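Local structure of hypothetical protein PG1100 (Porphyromonas gingivalis, 1ZBS) at residues S214-S219 against F246-V251; G142-G147 against L224-L229; L172-L177 against S200-Q205; S7-T12 against L116-N121. The protein is of unknown function but probably acts as an ATP-dependent N-acetylglucosamine kinase, having the two-lobed fold of the actin-like ATPase and sugar kinase superfamily. All coordinates share one frame; numbering follows the deposited sequence.

Contact 1 (S214-S219 against F246-V251); sequences SLVQNS and FHYREV
Tyr248 is the first residue of 246-251 to reach helix 210-229, and its ring lies against the branched end of Val216. CD1 is 3.7 Å from Val216 CG1, while the next ring carbon, CE1, is 4.1 Å from Val216 CG2. The methyl CG1 approaches the ring obliquely, and the two side chains run at about a right angle to each other. Tyr248 stands where the chain leaves helix 243-247 and is also the N-cap residue of helix 249-258. The bond from Arg249 N to Phe246 O, 2.8 Å long, spans this junction. With CG placed beside the backbone N (chi1 -65°), the tyrosine ring extends past Val216 towards helix 200-204, where its hydroxyl is hydrogen-bonded to Ser200. One turn further on, Val251 brings CG1 to helix 210-229. This methyl, set anti to its own backbone N (chi1 -176°), lies 4.1 Å from Val216 CG1 and equally far from Gln217 CA. It therefore touches both a side-chain methyl and the backbone of the helix, whereas the Gln217 side chain comes only as near as its CB, 4.3 Å from Val251 CG1. Leu207 and Ile203 add to the cover over Val216 and Tyr248, and Tyr213 and Phe220, the residues just before and just after 214-219, also touch Val251. Across the two segments the contact is wholly apolar: two valines and a tyrosine ring, all buried, with CA and CB of Gln217 beside them, meet by van der Waals contact, and the phenol hydroxyl is satisfied by Ser200 on helix 200-204.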
loop_
_atom_site.group_PDB
_atom_site.type_symbol
_atom_site.label_atom_id
_atom_site.label_comp_id
_atom_site.label_asym_id
_atom_site.label_seq_id
_atom_site.Cartn_x
_atom_site.Cartn_y
_atom_site.Cartn_z
ATOM N N SER A 214 3.028 3.875 -20.422
ATOM C CA SER A 214 4.307 3.615 -19.786
ATOM C C SER A 214 4.097 3.140 -18.344
ATOM O O SER A 214 4.901 2.371 -17.814
ATOM C CB SER A 214 5.190 4.860 -19.802
ATOM O OG SER A 214 4.722 5.826 -18.882
ATOM N N LEU A 215 3.018 3.596 -17.710
ATOM C CA LEU A 215 2.723 3.176 -16.344
ATOM C C LEU A 215 2.430 1.670 -16.322
ATOM O O LEU A 215 2.964 0.937 -15.489
ATOM C CB LEU A 215 1.534 3.964 -15.780
ATOM C CG LEU A 215 1.046 3.593 -14.369
ATOM C CD1 LEU A 215 0.405 4.819 -13.693
ATOM C CD2 LEU A 215 0.047 2.445 -14.459
ATOM N N VAL A 216 1.593 1.210 -17.246
ATOM C CA VAL A 216 1.249 -0.209 -17.320
ATOM C C VAL A 216 2.454 -1.043 -17.740
ATOM O O VAL A 216 2.681 -2.139 -17.227
ATOM C CB VAL A 216 0.092 -0.439 -18.309
ATOM C CG1 VAL A 216 -0.170 -1.930 -18.474
ATOM C CG2 VAL A 216 -1.164 0.257 -17.781
ATOM N N GLN A 217 3.223 -0.488 -18.672
ATOM C CA GLN A 217 4.418 -1.121 -19.201
ATOM C C GLN A 217 5.489 -1.334 -18.127
ATOM O O GLN A 217 6.067 -2.418 -18.021
ATOM C CB GLN A 217 4.968 -0.254 -20.336
ATOM C CG GLN A 217 6.371 -0.586 -20.816
ATOM C CD GLN A 217 6.867 0.413 -21.859
ATOM O OE1 GLN A 217 6.495 0.348 -23.037
ATOM N NE2 GLN A 217 7.693 1.357 -21.421
ATOM N N ASN A 218 5.751 -0.305 -17.328
ATOM C CA ASN A 218 6.760 -0.407 -16.291
ATOM C C ASN A 218 6.367 -1.392 -15.205
ATOM O O ASN A 218 7.220 -2.065 -14.622
ATOM C CB ASN A 218 7.030 0.962 -15.672
ATOM C CG ASN A 218 7.557 1.949 -16.682
ATOM O OD1 ASN A 218 8.187 1.561 -17.670
ATOM N ND2 ASN A 218 7.316 3.233 -16.444
ATOM N N SER A 219 5.072 -1.490 -14.938
ATOM C CA SER A 219 4.617 -2.410 -13.920
ATOM C C SER A 219 4.767 -3.851 -14.398
ATOM O O SER A 219 5.189 -4.721 -13.633
ATOM C CB SER A 219 3.166 -2.125 -13.552
ATOM O OG SER A 219 2.844 -2.798 -12.344
ATOM N N PHE A 246 -5.023 -10.667 -19.889
ATOM C CA PHE A 246 -5.822 -10.689 -21.095
ATOM C C PHE A 246 -6.058 -9.264 -21.595
ATOM O O PHE A 246 -5.569 -8.885 -22.657
ATOM C CB PHE A 246 -7.156 -11.393 -20.820
ATOM C CG PHE A 246 -7.945 -11.687 -22.059
ATOM C CD1 PHE A 246 -7.359 -12.376 -23.122
ATOM C CD2 PHE A 246 -9.261 -11.246 -22.182
ATOM C CE1 PHE A 246 -8.068 -12.614 -24.297
ATOM C CE2 PHE A 246 -9.983 -11.477 -23.352
ATOM C CZ PHE A 246 -9.385 -12.162 -24.412
ATOM N N HIS A 247 -6.776 -8.462 -20.815
ATOM C CA HIS A 247 -7.068 -7.084 -21.213
ATOM C C HIS A 247 -5.853 -6.261 -21.646
ATOM O O HIS A 247 -5.987 -5.311 -22.425
ATOM C CB HIS A 247 -7.819 -6.352 -20.089
ATOM C CG HIS A 247 -9.149 -6.960 -19.767
ATOM N ND1 HIS A 247 -9.994 -7.452 -20.737
ATOM C CD2 HIS A 247 -9.775 -7.172 -18.584
ATOM C CE1 HIS A 247 -11.081 -7.944 -20.168
ATOM N NE2 HIS A 247 -10.972 -7.787 -18.863
ATOM N N TYR A 248 -4.672 -6.616 -21.154
ATOM C CA TYR A 248 -3.462 -5.875 -21.503
ATOM C C TYR A 248 -2.479 -6.736 -22.298
ATOM O O TYR A 248 -1.282 -6.419 -22.376
ATOM C CB TYR A 248 -2.787 -5.366 -20.228
ATOM C CG TYR A 248 -3.610 -4.345 -19.472
ATOM C CD1 TYR A 248 -3.498 -2.985 -19.751
ATOM C CD2 TYR A 248 -4.516 -4.740 -18.491
ATOM C CE1 TYR A 248 -4.263 -2.044 -19.070
ATOM C CE2 TYR A 248 -5.291 -3.813 -17.806
ATOM C CZ TYR A 248 -5.158 -2.464 -18.097
ATOM O OH TYR A 248 -5.903 -1.541 -17.404
ATOM N N ARG A 249 -2.991 -7.816 -22.889
ATOM C CA ARG A 249 -2.168 -8.742 -23.664
ATOM C C ARG A 249 -1.187 -8.064 -24.612
ATOM O O ARG A 249 -0.011 -8.409 -24.628
ATOM C CB ARG A 249 -3.047 -9.746 -24.435
ATOM C CG ARG A 249 -4.118 -9.151 -25.339
ATOM C CD ARG A 249 -4.824 -10.259 -26.124
ATOM N NE ARG A 249 -5.923 -9.751 -26.936
ATOM C CZ ARG A 249 -7.094 -9.350 -26.449
ATOM N NH1 ARG A 249 -7.328 -9.404 -25.146
ATOM N NH2 ARG A 249 -8.027 -8.868 -27.264
ATOM N N GLU A 250 -1.657 -7.097 -25.389
ATOM C CA GLU A 250 -0.772 -6.404 -26.314
ATOM C C GLU A 250 0.442 -5.859 -25.572
ATOM O O GLU A 250 1.582 -6.142 -25.940
ATOM C CB GLU A 250 -1.492 -5.237 -27.001
ATOM C CG GLU A 250 -2.584 -5.613 -28.008
ATOM C CD GLU A 250 -3.799 -6.284 -27.378
ATOM O OE1 GLU A 250 -4.146 -5.946 -26.220
ATOM O OE2 GLU A 250 -4.417 -7.143 -28.055
ATOM N N VAL A 251 0.194 -5.076 -24.525
ATOM C CA VAL A 251 1.276 -4.480 -23.748
ATOM C C VAL A 251 2.170 -5.544 -23.119
ATOM O O VAL A 251 3.397 -5.396 -23.072
ATOM C CB VAL A 251 0.735 -3.569 -22.628
ATOM C CG1 VAL A 251 1.889 -2.887 -21.918
ATOM C CG2 VAL A 251 -0.216 -2.538 -23.207
#

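Contact 2 (G142-G147 against L224-L229); sequences GDEGSG and LVRNVL
The carboxylate of Glu144 is shared between two consecutive residues of helix 210-229, one oxygen for each. OE1 pairs with Arg226 in a salt bridge, but the hydrogen bond it receives from Arg226 NE, 2.9 Å long, is weak because the N-H is bent off line (124°). Water 1 bridges the same two groups: it donates to Glu144 OE1 at 2.6 Å and accepts from Arg226 NH2 at 2.7 Å, lying in the guanidinium plane at its edge. OE2 takes a nearly straight bond (175°) from Asn227 ND2 at 3.1 Å; the donor stands above the carboxylate plane, although OE2 lies in the plane of the amide. Glu144 reaches both partners through a bend at chi2 (82°). Further out, the amide of Asn227 is fixed in its rotation, since ND2 also donates to Phe223 O and OD1 accepts from Lys160 of the second subunit. That same lysine forms a salt bridge with Glu144 OE2, which probably favours a charged carboxylate in this buried place and ties the cluster to the dimer interface. Glu144 itself is carried by a type II turn from Asp143 to Ser146, in which Asp143 O accepts from both Ser146 N and Ser146 OG. Ser146 then caps helix 147-159 through Val149 N. The loop after helix 138-141 thus meets helix 210-229 through Glu144, and through Gly145 N bonded to Ser219 OG, while Ser120 of strand 120-125 touches Asp143 and Ser146.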
loop_
_atom_site.group_PDB
_atom_site.type_symbol
_atom_site.label_atom_id
_atom_site.label_comp_id
_atom_site.label_asym_id
_atom_site.label_seq_id
_atom_site.Cartn_x
_atom_site.Cartn_y
_atom_site.Cartn_z
ATOM N N GLY A 142 3.999 -6.016 -3.030
ATOM C CA GLY A 142 4.339 -6.613 -4.309
ATOM C C GLY A 142 3.236 -6.621 -5.352
ATOM O O GLY A 142 2.786 -5.566 -5.802
ATOM N N ASP A 143 2.792 -7.822 -5.722
ATOM C CA ASP A 143 1.761 -8.011 -6.736
ATOM C C ASP A 143 2.032 -7.127 -7.947
ATOM O O ASP A 143 1.128 -6.459 -8.445
ATOM C CB ASP A 143 0.358 -7.705 -6.176
ATOM C CG ASP A 143 -0.179 -8.819 -5.273
ATOM O OD1 ASP A 143 0.614 -9.695 -4.835
ATOM O OD2 ASP A 143 -1.399 -8.811 -4.983
ATOM N N GLU A 144 3.267 -7.114 -8.437
ATOM C CA GLU A 144 3.572 -6.274 -9.603
ATOM C C GLU A 144 2.683 -6.578 -10.832
ATOM O O GLU A 144 2.307 -7.721 -11.074
ATOM C CB GLU A 144 5.054 -6.409 -9.971
ATOM C CG GLU A 144 6.009 -5.794 -8.948
ATOM C CD GLU A 144 6.280 -6.707 -7.761
ATOM O OE1 GLU A 144 6.983 -6.266 -6.830
ATOM O OE2 GLU A 144 5.808 -7.865 -7.759
ATOM N N GLY A 145 2.332 -5.548 -11.591
ATOM C CA GLY A 145 1.511 -5.755 -12.773
ATOM C C GLY A 145 0.079 -6.203 -12.532
ATOM O O GLY A 145 -0.667 -6.414 -13.485
ATOM N N SER A 146 -0.302 -6.354 -11.269
ATOM C CA SER A 146 -1.655 -6.757 -10.906
ATOM C C SER A 146 -2.580 -5.547 -11.024
ATOM O O SER A 146 -2.120 -4.410 -10.979
ATOM C CB SER A 146 -1.690 -7.237 -9.457
ATOM O OG SER A 146 -1.457 -6.129 -8.604
ATOM N N GLY A 147 -3.879 -5.803 -11.143
ATOM C CA GLY A 147 -4.842 -4.726 -11.262
ATOM C C GLY A 147 -4.930 -3.835 -10.038
ATOM O O GLY A 147 -5.291 -2.666 -10.152
ATOM N N LEU A 224 8.012 -9.054 -14.313
ATOM C CA LEU A 224 8.936 -10.036 -14.877
ATOM C C LEU A 224 10.247 -10.056 -14.107
ATOM O O LEU A 224 10.722 -11.114 -13.678
ATOM C CB LEU A 224 9.216 -9.722 -16.348
ATOM C CG LEU A 224 7.994 -9.889 -17.247
ATOM C CD1 LEU A 224 8.312 -9.406 -18.656
ATOM C CD2 LEU A 224 7.578 -11.352 -17.251
ATOM N N VAL A 225 10.819 -8.873 -13.926
ATOM C CA VAL A 225 12.075 -8.733 -13.214
ATOM C C VAL A 225 12.083 -9.411 -11.840
ATOM O O VAL A 225 12.902 -10.290 -11.582
ATOM C CB VAL A 225 12.434 -7.242 -13.025
ATOM C CG1 VAL A 225 13.729 -7.114 -12.225
ATOM C CG2 VAL A 225 12.594 -6.566 -14.391
ATOM N N ARG A 226 11.160 -9.011 -10.972
ATOM C CA ARG A 226 11.095 -9.546 -9.613
ATOM C C ARG A 226 10.312 -10.837 -9.429
ATOM O O ARG A 226 10.220 -11.351 -8.312
ATOM C CB ARG A 226 10.502 -8.490 -8.694
ATOM C CG ARG A 226 11.093 -7.118 -8.920
ATOM C CD ARG A 226 10.058 -6.054 -8.644
ATOM N NE ARG A 226 9.791 -5.882 -7.224
ATOM C CZ ARG A 226 10.354 -4.937 -6.473
ATOM N NH1 ARG A 226 11.217 -4.086 -7.012
ATOM N NH2 ARG A 226 10.032 -4.823 -5.191
ATOM N N ASN A 227 9.744 -11.373 -10.504
ATOM C CA ASN A 227 8.951 -12.592 -10.365
ATOM C C ASN A 227 9.289 -13.721 -11.337
ATOM O O ASN A 227 9.052 -14.890 -11.029
ATOM C CB ASN A 227 7.451 -12.249 -10.480
ATOM C CG ASN A 227 6.979 -11.292 -9.388
ATOM O OD1 ASN A 227 6.756 -11.697 -8.250
ATOM N ND2 ASN A 227 6.831 -10.015 -9.733
ATOM N N VAL A 228 9.840 -13.383 -12.499
ATOM C CA VAL A 228 10.169 -14.399 -13.503
ATOM C C VAL A 228 11.671 -14.604 -13.736
ATOM O O VAL A 228 12.149 -15.737 -13.755
ATOM C CB VAL A 228 9.507 -14.058 -14.866
ATOM C CG1 VAL A 228 9.883 -15.097 -15.918
ATOM C CG2 VAL A 228 8.004 -13.993 -14.697
ATOM N N LEU A 229 12.414 -13.518 -13.919
ATOM C CA LEU A 229 13.840 -13.643 -14.170
ATOM C C LEU A 229 14.546 -14.593 -13.209
ATOM O O LEU A 229 15.307 -15.475 -13.629
ATOM C CB LEU A 229 14.514 -12.280 -14.112
ATOM C CG LEU A 229 14.219 -11.345 -15.283
ATOM C CD1 LEU A 229 15.214 -10.200 -15.215
ATOM C CD2 LEU A 229 14.348 -12.083 -16.619
HETATM O O HOH W 1 8.175 -6.735 -4.585
#

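Contact 3 (L172-L177 against S200-Q205); sequences LQEYGL and SPFIAQ
Phe202 projects from helix 200-204 towards the C-terminal end of helix 167-174, meeting Tyr175 and Glu174 in turn. Its CB sits at the edge of the tyrosine ring, close to the ring plane, 3.4 Å from Tyr175 OH and 4.1 Å from Tyr175 CE2. With CG anti to the backbone N (chi1 -177°), the phenyl group continues outward beside the tyrosine, and CD1 comes to 4.1 Å from Tyr175 CE2. The same CD1 is 3.3 Å from Glu174 OE1, and CE1 follows at 3.4 Å from that oxygen. OE1 lies in the plane of the phenyl ring, at the edge formed by these two carbons, with the carboxylate turned 56° from the ring. Glu174 gets there with an extended chain. Just beyond Tyr175 a Schellman motif closes the helix, with Gly176 as its C' residue and a bond of 2.8 Å from Leu177 N to Leu172 O. Phe171 meets the phenyl group edge-to-face and also touches the Tyr175 ring, making an aromatic cluster between the helices. An acidic oxygen at the rim of a phenyl ring faces its slightly positive C-H groups, so the contact probably combines weak electrostatic attraction with van der Waals packing of the tyrosine edge against CB.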
loop_
_atom_site.group_PDB
_atom_site.type_symbol
_atom_site.label_atom_id
_atom_site.label_comp_id
_atom_site.label_asym_id
_atom_site.label_seq_id
_atom_site.Cartn_x
_atom_site.Cartn_y
_atom_site.Cartn_z
ATOM N N LEU A 172 -12.445 11.037 -11.867
ATOM C CA LEU A 172 -13.247 11.249 -10.663
ATOM C C LEU A 172 -14.751 11.342 -10.936
ATOM O O LEU A 172 -15.558 10.790 -10.184
ATOM C CB LEU A 172 -12.765 12.512 -9.938
ATOM C CG LEU A 172 -11.305 12.516 -9.439
ATOM C CD1 LEU A 172 -10.991 13.873 -8.797
ATOM C CD2 LEU A 172 -11.102 11.397 -8.411
ATOM N N GLN A 173 -15.119 12.034 -12.010
ATOM C CA GLN A 173 -16.521 12.201 -12.378
ATOM C C GLN A 173 -17.181 10.900 -12.883
ATOM O O GLN A 173 -18.361 10.654 -12.625
ATOM C CB GLN A 173 -16.648 13.312 -13.432
ATOM C CG GLN A 173 -16.606 14.744 -12.863
ATOM C CD GLN A 173 -16.344 15.811 -13.931
ATOM O OE1 GLN A 173 -16.664 15.625 -15.111
ATOM N NE2 GLN A 173 -15.771 16.941 -13.514
ATOM N N GLU A 174 -16.423 10.069 -13.591
ATOM C CA GLU A 174 -16.964 8.824 -14.100
ATOM C C GLU A 174 -17.375 7.904 -12.959
ATOM O O GLU A 174 -18.400 7.218 -13.035
ATOM C CB GLU A 174 -15.940 8.117 -14.974
ATOM C CG GLU A 174 -16.449 6.822 -15.549
ATOM C CD GLU A 174 -15.456 6.192 -16.496
ATOM O OE1 GLU A 174 -14.765 6.945 -17.215
ATOM O OE2 GLU A 174 -15.382 4.947 -16.537
ATOM N N TYR A 175 -16.572 7.905 -11.900
ATOM C CA TYR A 175 -16.815 7.074 -10.725
ATOM C C TYR A 175 -17.405 7.856 -9.563
ATOM O O TYR A 175 -17.562 7.314 -8.473
ATOM C CB TYR A 175 -15.507 6.413 -10.282
ATOM C CG TYR A 175 -14.932 5.503 -11.341
ATOM C CD1 TYR A 175 -15.499 4.254 -11.586
ATOM C CD2 TYR A 175 -13.877 5.919 -12.153
ATOM C CE1 TYR A 175 -15.036 3.442 -12.615
ATOM C CE2 TYR A 175 -13.404 5.110 -13.196
ATOM C CZ TYR A 175 -13.995 3.873 -13.416
ATOM O OH TYR A 175 -13.570 3.066 -14.436
ATOM N N GLY A 176 -17.727 9.125 -9.788
ATOM C CA GLY A 176 -18.305 9.925 -8.722
ATOM C C GLY A 176 -17.485 9.858 -7.448
ATOM O O GLY A 176 -18.006 9.623 -6.361
ATOM N N LEU A 177 -16.185 10.055 -7.574
ATOM C CA LEU A 177 -15.334 10.008 -6.403
ATOM C C LEU A 177 -14.611 11.324 -6.208
ATOM O O LEU A 177 -14.570 12.181 -7.096
ATOM C CB LEU A 177 -14.295 8.888 -6.536
ATOM C CG LEU A 177 -14.769 7.443 -6.351
ATOM C CD1 LEU A 177 -13.683 6.478 -6.841
ATOM C CD2 LEU A 177 -15.097 7.200 -4.884
ATOM N N SER A 200 -9.464 -0.752 -13.565
ATOM C CA SER A 200 -8.687 -1.226 -14.697
ATOM C C SER A 200 -9.315 -0.839 -16.041
ATOM O O SER A 200 -8.620 -0.371 -16.938
ATOM C CB SER A 200 -8.503 -2.743 -14.603
ATOM O OG SER A 200 -7.409 -3.148 -15.402
ATOM N N PRO A 201 -10.638 -1.021 -16.196
ATOM C CA PRO A 201 -11.322 -0.676 -17.446
ATOM C C PRO A 201 -11.056 0.756 -17.921
ATOM O O PRO A 201 -11.010 1.021 -19.124
ATOM C CB PRO A 201 -12.791 -0.905 -17.106
ATOM C CG PRO A 201 -12.727 -2.056 -16.147
ATOM C CD PRO A 201 -11.577 -1.647 -15.247
ATOM N N PHE A 202 -10.891 1.679 -16.976
ATOM C CA PHE A 202 -10.626 3.077 -17.311
ATOM C C PHE A 202 -9.210 3.200 -17.882
ATOM O O PHE A 202 -8.973 3.904 -18.872
ATOM C CB PHE A 202 -10.747 3.959 -16.062
ATOM C CG PHE A 202 -10.546 5.422 -16.336
ATOM C CD1 PHE A 202 -11.614 6.219 -16.749
ATOM C CD2 PHE A 202 -9.276 5.992 -16.237
ATOM C CE1 PHE A 202 -11.421 7.562 -17.059
ATOM C CE2 PHE A 202 -9.071 7.337 -16.546
ATOM C CZ PHE A 202 -10.145 8.127 -16.963
ATOM N N ILE A 203 -8.275 2.506 -17.242
ATOM C CA ILE A 203 -6.884 2.512 -17.665
ATOM C C ILE A 203 -6.741 1.882 -19.052
ATOM O O ILE A 203 -6.179 2.490 -19.970
ATOM C CB ILE A 203 -6.007 1.751 -16.649
ATOM C CG1 ILE A 203 -6.027 2.493 -15.302
ATOM C CG2 ILE A 203 -4.597 1.599 -17.182
ATOM C CD1 ILE A 203 -5.276 1.799 -14.165
ATOM N N ALA A 204 -7.269 0.673 -19.210
ATOM C CA ALA A 204 -7.189 -0.019 -20.486
ATOM C C ALA A 204 -7.766 0.833 -21.609
ATOM O O ALA A 204 -7.255 0.829 -22.729
ATOM C CB ALA A 204 -7.932 -1.350 -20.409
ATOM N N GLN A 205 -8.827 1.572 -21.308
ATOM C CA GLN A 205 -9.460 2.411 -22.318
ATOM C C GLN A 205 -8.699 3.700 -22.616
ATOM O O GLN A 205 -9.099 4.470 -23.484
ATOM C CB GLN A 205 -10.903 2.732 -21.902
ATOM C CG GLN A 205 -11.867 1.580 -22.161
ATOM C CD GLN A 205 -13.286 1.866 -21.709
ATOM O OE1 GLN A 205 -13.820 2.960 -21.924
ATOM N NE2 GLN A 205 -13.915 0.873 -21.095
#

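Contact 4 (S7-T12 against L116-N121); sequences SGSTKT and LGTGSN
Thr118 and Ser9 cover each other most, at the point where two glycine-rich turns approach. Ser9 OG comes up against the branch point of the threonine, 3.2 Å from Thr118 CB and 3.6 Å from Thr118 CG2. A chi1 of 48° holds this hydroxyl between the serine's own N and carbonyl carbon. Beside it, Thr118 OG1 donates a weak, long bond of 3.3 Å to Thr10 OG1. The proton of Thr10 is spent within its own turn, on Ser9 O at 2.6 Å, where it arrives from above the carbonyl plane; Thr10 OG1 is thus donor to one partner and acceptor from the other. Water 2 adds a looser bridge, accepting from Gly119 N at 3.2 Å and lying at a weak 3.5 Å from Ser9 OG. Ser9 is the centre of an inverse gamma turn linking strands 2-7 and 11-18, and Thr118 lies in the turn between strands 111-116 and 120-125, closed by a bond from Gly117 N to Gly119 O. Each turn joins the first two strands, antiparallel neighbours, of one five-stranded sheet. Paired turns of this kind, here Gly-Ser-Thr-Lys-Thr and Gly-Thr-Gly-Ser, are consistent with the two phosphate-binding loops that face each other across the interdomain cleft of actin-like kinases.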
loop_
_atom_site.group_PDB
_atom_site.type_symbol
_atom_site.label_atom_id
_atom_site.label_comp_id
_atom_site.label_asym_id
_atom_site.label_seq_id
_atom_site.Cartn_x
_atom_site.Cartn_y
_atom_site.Cartn_z
ATOM N N SER A 7 -11.339 -20.305 -7.758
ATOM C CA SER A 7 -11.608 -19.118 -6.954
ATOM C C SER A 7 -10.470 -18.108 -6.927
ATOM O O SER A 7 -9.312 -18.457 -6.704
ATOM C CB SER A 7 -11.948 -19.523 -5.516
ATOM O OG SER A 7 -12.193 -18.381 -4.706
ATOM N N GLY A 8 -10.825 -16.848 -7.149
ATOM C CA GLY A 8 -9.850 -15.776 -7.132
ATOM C C GLY A 8 -10.209 -14.780 -6.047
ATOM O O GLY A 8 -11.130 -15.012 -5.258
ATOM N N SER A 9 -9.484 -13.668 -6.004
ATOM C CA SER A 9 -9.730 -12.629 -5.012
ATOM C C SER A 9 -10.833 -11.687 -5.483
ATOM O O SER A 9 -10.669 -10.464 -5.473
ATOM C CB SER A 9 -8.438 -11.845 -4.741
ATOM O OG SER A 9 -7.805 -11.452 -5.949
ATOM N N THR A 10 -11.953 -12.276 -5.900
ATOM C CA THR A 10 -13.116 -11.532 -6.382
ATOM C C THR A 10 -14.334 -12.453 -6.454
ATOM O O THR A 10 -15.295 -12.283 -5.698
ATOM C CB THR A 10 -12.860 -10.923 -7.785
ATOM O OG1 THR A 10 -11.928 -9.838 -7.668
ATOM C CG2 THR A 10 -14.158 -10.409 -8.401
ATOM N N LYS A 11 -14.286 -13.429 -7.359
ATOM C CA LYS A 11 -15.386 -14.378 -7.528
ATOM C C LYS A 11 -14.870 -15.812 -7.713
ATOM O O LYS A 11 -13.664 -16.042 -7.830
ATOM C CB LYS A 11 -16.242 -13.979 -8.739
ATOM C CG LYS A 11 -15.815 -14.611 -10.076
ATOM C CD LYS A 11 -14.468 -14.109 -10.594
ATOM C CE LYS A 11 -14.598 -12.763 -11.334
ATOM N NZ LYS A 11 -13.266 -12.292 -11.891
ATOM N N THR A 12 -15.787 -16.773 -7.735
ATOM C CA THR A 12 -15.414 -18.170 -7.924
ATOM C C THR A 12 -16.117 -18.718 -9.155
ATOM O O THR A 12 -17.338 -18.647 -9.254
ATOM C CB THR A 12 -15.808 -19.027 -6.721
ATOM O OG1 THR A 12 -15.357 -18.398 -5.519
ATOM C CG2 THR A 12 -15.181 -20.410 -6.832
ATOM N N LEU A 116 -2.139 -12.763 -13.679
ATOM C CA LEU A 116 -2.199 -11.306 -13.720
ATOM C C LEU A 116 -3.679 -10.919 -13.653
ATOM O O LEU A 116 -4.345 -10.802 -14.684
ATOM C CB LEU A 116 -1.568 -10.789 -15.022
ATOM C CG LEU A 116 -0.455 -9.740 -15.002
ATOM C CD1 LEU A 116 0.642 -10.153 -14.034
ATOM C CD2 LEU A 116 0.119 -9.564 -16.421
ATOM N N GLY A 117 -4.184 -10.757 -12.430
ATOM C CA GLY A 117 -5.568 -10.370 -12.208
ATOM C C GLY A 117 -5.608 -9.307 -11.113
ATOM O O GLY A 117 -4.864 -8.329 -11.181
ATOM N N THR A 118 -6.457 -9.484 -10.104
ATOM C CA THR A 118 -6.540 -8.527 -9.000
ATOM C C THR A 118 -5.164 -8.466 -8.332
ATOM O O THR A 118 -4.670 -7.391 -7.970
ATOM C CB THR A 118 -7.589 -8.975 -7.954
ATOM O OG1 THR A 118 -8.861 -9.094 -8.589
ATOM C CG2 THR A 118 -7.694 -7.968 -6.814
ATOM N N GLY A 119 -4.564 -9.642 -8.178
ATOM C CA GLY A 119 -3.232 -9.774 -7.610
ATOM C C GLY A 119 -2.352 -10.482 -8.636
ATOM O O GLY A 119 -2.862 -10.956 -9.651
ATOM N N SER A 120 -1.041 -10.546 -8.399
ATOM C CA SER A 120 -0.114 -11.205 -9.329
ATOM C C SER A 120 0.467 -12.433 -8.671
ATOM O O SER A 120 0.458 -12.548 -7.450
ATOM C CB SER A 120 1.070 -10.304 -9.687
ATOM O OG SER A 120 0.662 -8.995 -10.001
ATOM N N ASN A 121 1.004 -13.332 -9.481
ATOM C CA ASN A 121 1.623 -14.527 -8.955
ATOM C C ASN A 121 2.459 -15.222 -10.047
ATOM O O ASN A 121 2.288 -14.949 -11.234
ATOM C CB ASN A 121 0.530 -15.463 -8.424
ATOM C CG ASN A 121 1.030 -16.371 -7.326
ATOM O OD1 ASN A 121 0.239 -16.965 -6.582
ATOM N ND2 ASN A 121 2.351 -16.488 -7.214
HETATM O O HOH W 2 -5.722 -12.641 -8.493
#

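The centre of contact 4 lies about 3 Å from the centre of the chain, in the probable nucleotide cleft, and the other three spread outward from it through the lobe that holds 116-121. Contact 2 is joined to it by a probable backbone bond, Gly147 N to Gly117 O at 2.7 Å, with centres about 14 Å apart. Helix 210-229 serves contacts 1 and 2 alike, and Ser219 OG, 2.9 Å from Gly145 N, ties them with another probable hydrogen bond. Contact 1 in turn meets contact 3 where Tyr248 OH is 3.0 Å from Ser200 OG, their centres about 17 Å apart. Contacts 3 and 4 do not touch; their nearest atoms are about 7 Å apart.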